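Local coordinates for protein homoserine O-acetyltransferase (Bacillus anthracis str. 'Ames Ancestor', PDB 3I1I) that probably transfers an acetyl group from acetyl-CoA to the side-chain hydroxyl of homoserine, an early step on the route to methionine, at residues Arg23-Gln28 against Met122-Phe127; Arg174-Ile179 against Leu311-Lys316. All coordinates share one frame; numbering follows the deposited sequence.

Both contacts reach the same central sheet of the alpha/beta hydrolase fold, on opposite sides of the chain's centre, with about 16 Å between their nearest atoms. Interaction 1 joins strand 24-34 to the loop that leads into helix 129-142. It is mixed in character: an arginine-aspartate pair at the partly exposed end, and an isoleucine against a phenylalanine and a proline in the buried part. Interaction 2 is wholly buried and lies within the sheet, where the parallel strands 174-178 and 309-313 are joined by main-chain hydrogen bonds and flanked by apolar side chains. Side-chain charge thus contributes to the first contact, whereas backbone amides and carbonyls carry the second.

Interaction 1: Arg23-Gln28 against Met122-Phe127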
# COMPACT_ATOMS: atom_id res chain seq x y z
N ARG A 23 28.93 6.65 8.36
CA ARG A 23 29.13 5.41 9.10
C ARG A 23 30.26 4.56 8.45
O ARG A 23 30.35 4.50 7.22
CB ARG A 23 27.82 4.64 9.14
CG ARG A 23 27.86 3.34 9.91
CD ARG A 23 27.79 3.56 11.40
NE ARG A 23 27.68 2.27 12.06
CZ ARG A 23 26.56 1.56 12.19
NH1 ARG A 23 25.39 2.03 11.74
NH2 ARG A 23 26.61 0.38 12.79
N THR A 24 31.14 3.94 9.27
CA THR A 24 32.22 3.12 8.74
C THR A 24 32.09 1.68 9.23
O THR A 24 32.06 1.45 10.43
CB THR A 24 33.63 3.72 9.07
OG1 THR A 24 33.74 5.03 8.49
CG2 THR A 24 34.76 2.84 8.52
N ILE A 25 31.95 0.73 8.31
CA ILE A 25 31.87 -0.68 8.67
C ILE A 25 32.58 -1.49 7.59
O ILE A 25 32.83 -0.98 6.50
CB ILE A 25 30.37 -1.16 8.83
CG1 ILE A 25 29.57 -0.91 7.54
CG2 ILE A 25 29.69 -0.46 9.99
CD1 ILE A 25 28.32 -1.79 7.37
N PRO A 26 32.99 -2.72 7.91
CA PRO A 26 33.42 -3.65 6.85
C PRO A 26 32.26 -4.04 5.92
O PRO A 26 31.13 -4.27 6.37
CB PRO A 26 33.91 -4.90 7.63
CG PRO A 26 34.10 -4.47 9.04
CD PRO A 26 33.21 -3.27 9.27
N VAL A 27 32.57 -4.18 4.64
CA VAL A 27 31.60 -4.59 3.63
C VAL A 27 32.20 -5.63 2.69
O VAL A 27 33.42 -5.69 2.52
CB VAL A 27 31.15 -3.37 2.78
CG1 VAL A 27 30.51 -2.27 3.67
CG2 VAL A 27 32.31 -2.82 2.05
N GLN A 28 31.34 -6.45 2.10
CA GLN A 28 31.72 -7.37 1.03
C GLN A 28 30.70 -7.21 -0.10
O GLN A 28 29.61 -6.71 0.11
CB GLN A 28 31.69 -8.81 1.51
CG GLN A 28 30.36 -9.18 2.19
CD GLN A 28 30.24 -10.64 2.61
OE1 GLN A 28 31.23 -11.36 2.69
NE2 GLN A 28 29.00 -11.08 2.84
N MSE A 122 18.14 -3.11 12.30
CA MSE A 122 17.91 -1.68 12.06
C MSE A 122 19.06 -0.77 12.49
O MSE A 122 19.02 0.45 12.23
CB MSE A 122 16.59 -1.21 12.68
CG MSE A 122 15.37 -1.94 12.14
SE MSE A 122 15.28 -2.03 10.17
CE MSE A 122 15.31 -0.11 9.80
N ASP A 123 20.10 -1.34 13.10
CA ASP A 123 21.34 -0.59 13.27
C ASP A 123 22.15 -0.51 11.96
O ASP A 123 23.16 0.19 11.91
CB ASP A 123 22.19 -1.17 14.40
CG ASP A 123 23.45 -0.33 14.68
OD1 ASP A 123 23.32 0.90 14.86
OD2 ASP A 123 24.58 -0.89 14.66
N PHE A 124 21.73 -1.19 10.89
CA PHE A 124 22.45 -1.03 9.63
C PHE A 124 22.36 0.40 9.12
O PHE A 124 21.33 1.04 9.25
CB PHE A 124 21.98 -2.01 8.56
CG PHE A 124 22.96 -2.15 7.43
CD1 PHE A 124 24.06 -2.98 7.56
CD2 PHE A 124 22.81 -1.41 6.27
CE1 PHE A 124 24.99 -3.10 6.55
CE2 PHE A 124 23.72 -1.53 5.24
CZ PHE A 124 24.83 -2.36 5.38
N PRO A 125 23.44 0.92 8.53
CA PRO A 125 23.34 2.31 8.09
C PRO A 125 22.53 2.46 6.83
O PRO A 125 22.48 1.56 6.01
CB PRO A 125 24.79 2.70 7.79
CG PRO A 125 25.49 1.42 7.52
CD PRO A 125 24.80 0.38 8.37
N VAL A 126 21.90 3.62 6.69
CA VAL A 126 21.25 3.99 5.47
C VAL A 126 22.28 4.07 4.37
O VAL A 126 23.38 4.70 4.57
CB VAL A 126 20.55 5.33 5.62
CG1 VAL A 126 20.02 5.81 4.27
CG2 VAL A 126 19.43 5.22 6.71
N PHE A 127 21.96 3.43 3.24
CA PHE A 127 22.77 3.53 2.05
C PHE A 127 22.01 4.15 0.88
O PHE A 127 20.79 4.07 0.81
CB PHE A 127 23.30 2.14 1.65
CG PHE A 127 22.35 1.32 0.79
CD1 PHE A 127 22.50 1.28 -0.58
CD2 PHE A 127 21.33 0.57 1.37
CE1 PHE A 127 21.67 0.52 -1.37
CE2 PHE A 127 20.47 -0.19 0.60
CZ PHE A 127 20.63 -0.21 -0.78
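Arg23 lays the aliphatic start of its side chain against the ring of Pro125, with Arg23 CG 3.8 Å from Pro125 CB, and the two side chains cross at about a right angle. The arginine chain starts out anti to its own main-chain nitrogen and then bends at chi2 (78°), which carries the guanidinium past the proline to Asp123. There it grips one residue twice. NH1 of Arg23 donates to the main-chain O of Asp123 at 2.9 Å in a nearly straight bond (169° at the hydrogen); the oxygen lies in the guanidinium plane, and the nitrogen sits almost on the extension of the carbonyl bond. NH2 of Arg23 forms a salt bridge with Asp123 OD2 at 3.0 Å, but as a hydrogen bond this one is weak. The guanidinium and carboxylate planes are turned 36° apart, and Asp123 OD1 stays 3.9 Å from Arg23 NH1, so the carboxylate does not meet the arginine with both oxygens. Of the two bonds, the one to the backbone is thus the better aligned, and it ties the arginine directly to the loop's main chain.

Deeper in, Ile25 extends its CD1 crosswise to Phe124, reaching CE1 of that ring at 3.7 Å. The same Ile25 CD1 is 4.3 Å from Pro125 CD, and that proline carbon sits over one face of the Phe124 ring, offset toward its rim. Isoleucine, phenylalanine and proline thereby form a small apolar cluster behind the polar pair.

Tyr120 meets Phe124 edge-to-face. Ile25 is bonded through its backbone to Tyr17, while Phe124 O accepts a hydrogen bond from Tyr282, so the contact lies between strand 24-34, next to the outer strand 10-18 of this chain, and helix 277-289.

Interaction 2: Arg174-Ile179 against Leu311-Lys316; sequences RMIGVI and LMIPCK
A chi1 of -57° sets Ile176 CG2 anti to the main-chain nitrogen, while chi1 of -54° sets Ile313 CG1 anti to its carbonyl carbon; extended from there, Ile313 CD1 lies 3.8 Å from Ile176 CG2. These residues belong to neighbouring parallel strands, 174-178 and 309-313, in the central sheet of the alpha/beta hydrolase fold. The segment axes approach to 4.7 Å and are inclined by 12°.

Four backbone hydrogen bonds zip the pair together in the staggered pattern of parallel strands. Leu311 N donates to Met175 O, and Gly177 N to Leu311 O at 2.9 Å. Gly177 O in turn receives Ile313 N, and the series ends where Ile179 N meets Ile313 O at 2.8 Å. Leu311, Gly177 and Ile313 each use both amide and carbonyl across the contact.

On the face carrying Ile176, Val178, Leu311 and Ile313, the Ile313 CD1 methyl touches two residues of the other strand: besides Ile176 it lies 4.1 Å from Val178 CG2, and the Val178 and Ile313 side chains lie alongside each other in a common direction. Helix 362-370 covers this face through Phe368 and Val365.

On the other face, where Gly177 offers no side chain, lie the selenomethionines Met175 and Met312. Met312 is bent at chi2 and chi3 and curls over the glycine, its SE 4.0 Å from Gly177 O. Met175 SE approaches Met312 SE to 4.4 Å, with helix 324-335 packed over both.

Beyond the strand, Ile179 has backbone torsions in the left-handed helical region. Its side chain touches His351, which together with Ser155 and Asp318 is arranged like a catalytic triad, consistent with the active site of this fold lying at these strand ends. Ile179 CG2 also packs against Cys315 CB at 4.2 Å.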
# COMPACT_ATOMS: atom_id res chain seq x y z
N ARG A 174 30.74 6.25 -21.48
CA ARG A 174 29.38 6.11 -21.94
C ARG A 174 28.52 5.67 -20.80
O ARG A 174 28.90 4.80 -20.04
CB ARG A 174 29.30 5.05 -23.01
CG ARG A 174 30.09 5.37 -24.24
CD ARG A 174 30.05 4.21 -25.26
NE ARG A 174 31.01 4.43 -26.31
CZ ARG A 174 32.34 4.32 -26.17
NH1 ARG A 174 32.89 3.96 -25.00
NH2 ARG A 174 33.13 4.57 -27.20
N MSE A 175 27.34 6.25 -20.69
CA MSE A 175 26.38 5.79 -19.69
C MSE A 175 25.04 5.47 -20.36
O MSE A 175 24.56 6.26 -21.15
CB MSE A 175 26.21 6.83 -18.61
CG MSE A 175 25.39 6.34 -17.43
SE MSE A 175 23.51 6.81 -17.65
CE MSE A 175 23.72 8.71 -17.27
N ILE A 176 24.46 4.31 -20.09
CA ILE A 176 23.17 3.96 -20.66
C ILE A 176 22.25 3.68 -19.49
O ILE A 176 22.50 2.79 -18.69
CB ILE A 176 23.22 2.70 -21.54
CG1 ILE A 176 24.25 2.85 -22.67
CG2 ILE A 176 21.82 2.40 -22.11
CD1 ILE A 176 24.28 1.67 -23.68
N GLY A 177 21.19 4.46 -19.38
CA GLY A 177 20.29 4.36 -18.28
C GLY A 177 18.94 3.90 -18.81
O GLY A 177 18.23 4.66 -19.52
N VAL A 178 18.59 2.65 -18.49
CA VAL A 178 17.35 2.04 -18.96
C VAL A 178 16.24 2.10 -17.90
O VAL A 178 16.48 1.84 -16.71
CB VAL A 178 17.61 0.58 -19.39
CG1 VAL A 178 16.33 -0.02 -20.05
CG2 VAL A 178 18.80 0.51 -20.33
N ILE A 179 15.04 2.47 -18.33
CA ILE A 179 13.85 2.60 -17.42
C ILE A 179 14.19 3.18 -16.05
O ILE A 179 13.92 2.59 -15.03
CB ILE A 179 13.05 1.27 -17.30
CG1 ILE A 179 13.95 0.09 -16.84
CG2 ILE A 179 12.42 0.93 -18.65
CD1 ILE A 179 13.18 -1.04 -16.19
N LEU A 311 22.99 7.94 -23.01
CA LEU A 311 21.81 7.37 -23.67
C LEU A 311 20.77 6.96 -22.61
O LEU A 311 21.05 6.12 -21.76
CB LEU A 311 22.19 6.14 -24.52
CG LEU A 311 21.02 5.42 -25.27
CD1 LEU A 311 20.23 6.38 -26.26
CD2 LEU A 311 21.48 4.19 -26.00
N MSE A 312 19.59 7.58 -22.66
CA MSE A 312 18.48 7.21 -21.76
C MSE A 312 17.41 6.44 -22.58
O MSE A 312 17.01 6.87 -23.69
CB MSE A 312 17.86 8.46 -21.12
CG MSE A 312 18.77 9.38 -20.27
SE MSE A 312 19.56 8.41 -18.79
CE MSE A 312 17.95 8.44 -17.67
N ILE A 313 16.99 5.29 -22.04
CA ILE A 313 16.03 4.41 -22.69
C ILE A 313 14.84 4.19 -21.76
O ILE A 313 14.80 3.23 -21.00
CB ILE A 313 16.66 3.07 -23.05
CG1 ILE A 313 17.92 3.28 -23.89
CG2 ILE A 313 15.67 2.16 -23.82
CD1 ILE A 313 18.70 1.91 -24.17
N PRO A 314 13.88 5.13 -21.77
CA PRO A 314 12.66 4.97 -21.00
C PRO A 314 11.58 4.22 -21.81
O PRO A 314 11.67 4.10 -23.03
CB PRO A 314 12.22 6.40 -20.76
CG PRO A 314 12.60 7.09 -21.98
CD PRO A 314 13.92 6.46 -22.40
N CYS A 315 10.57 3.76 -21.09
CA CYS A 315 9.42 3.20 -21.68
C CYS A 315 8.26 4.13 -21.42
O CYS A 315 7.94 4.45 -20.27
CB CYS A 315 9.10 1.84 -21.05
SG CYS A 315 7.67 1.08 -21.93
N LYS A 316 7.60 4.52 -22.50
CA LYS A 316 6.48 5.44 -22.46
C LYS A 316 5.31 5.03 -21.54
O LYS A 316 4.60 5.88 -21.01
CB LYS A 316 5.94 5.58 -23.86
CG LYS A 316 4.78 6.55 -24.00
CD LYS A 316 4.51 6.75 -25.49
CE LYS A 316 4.03 8.16 -25.79
NZ LYS A 316 2.62 8.24 -25.42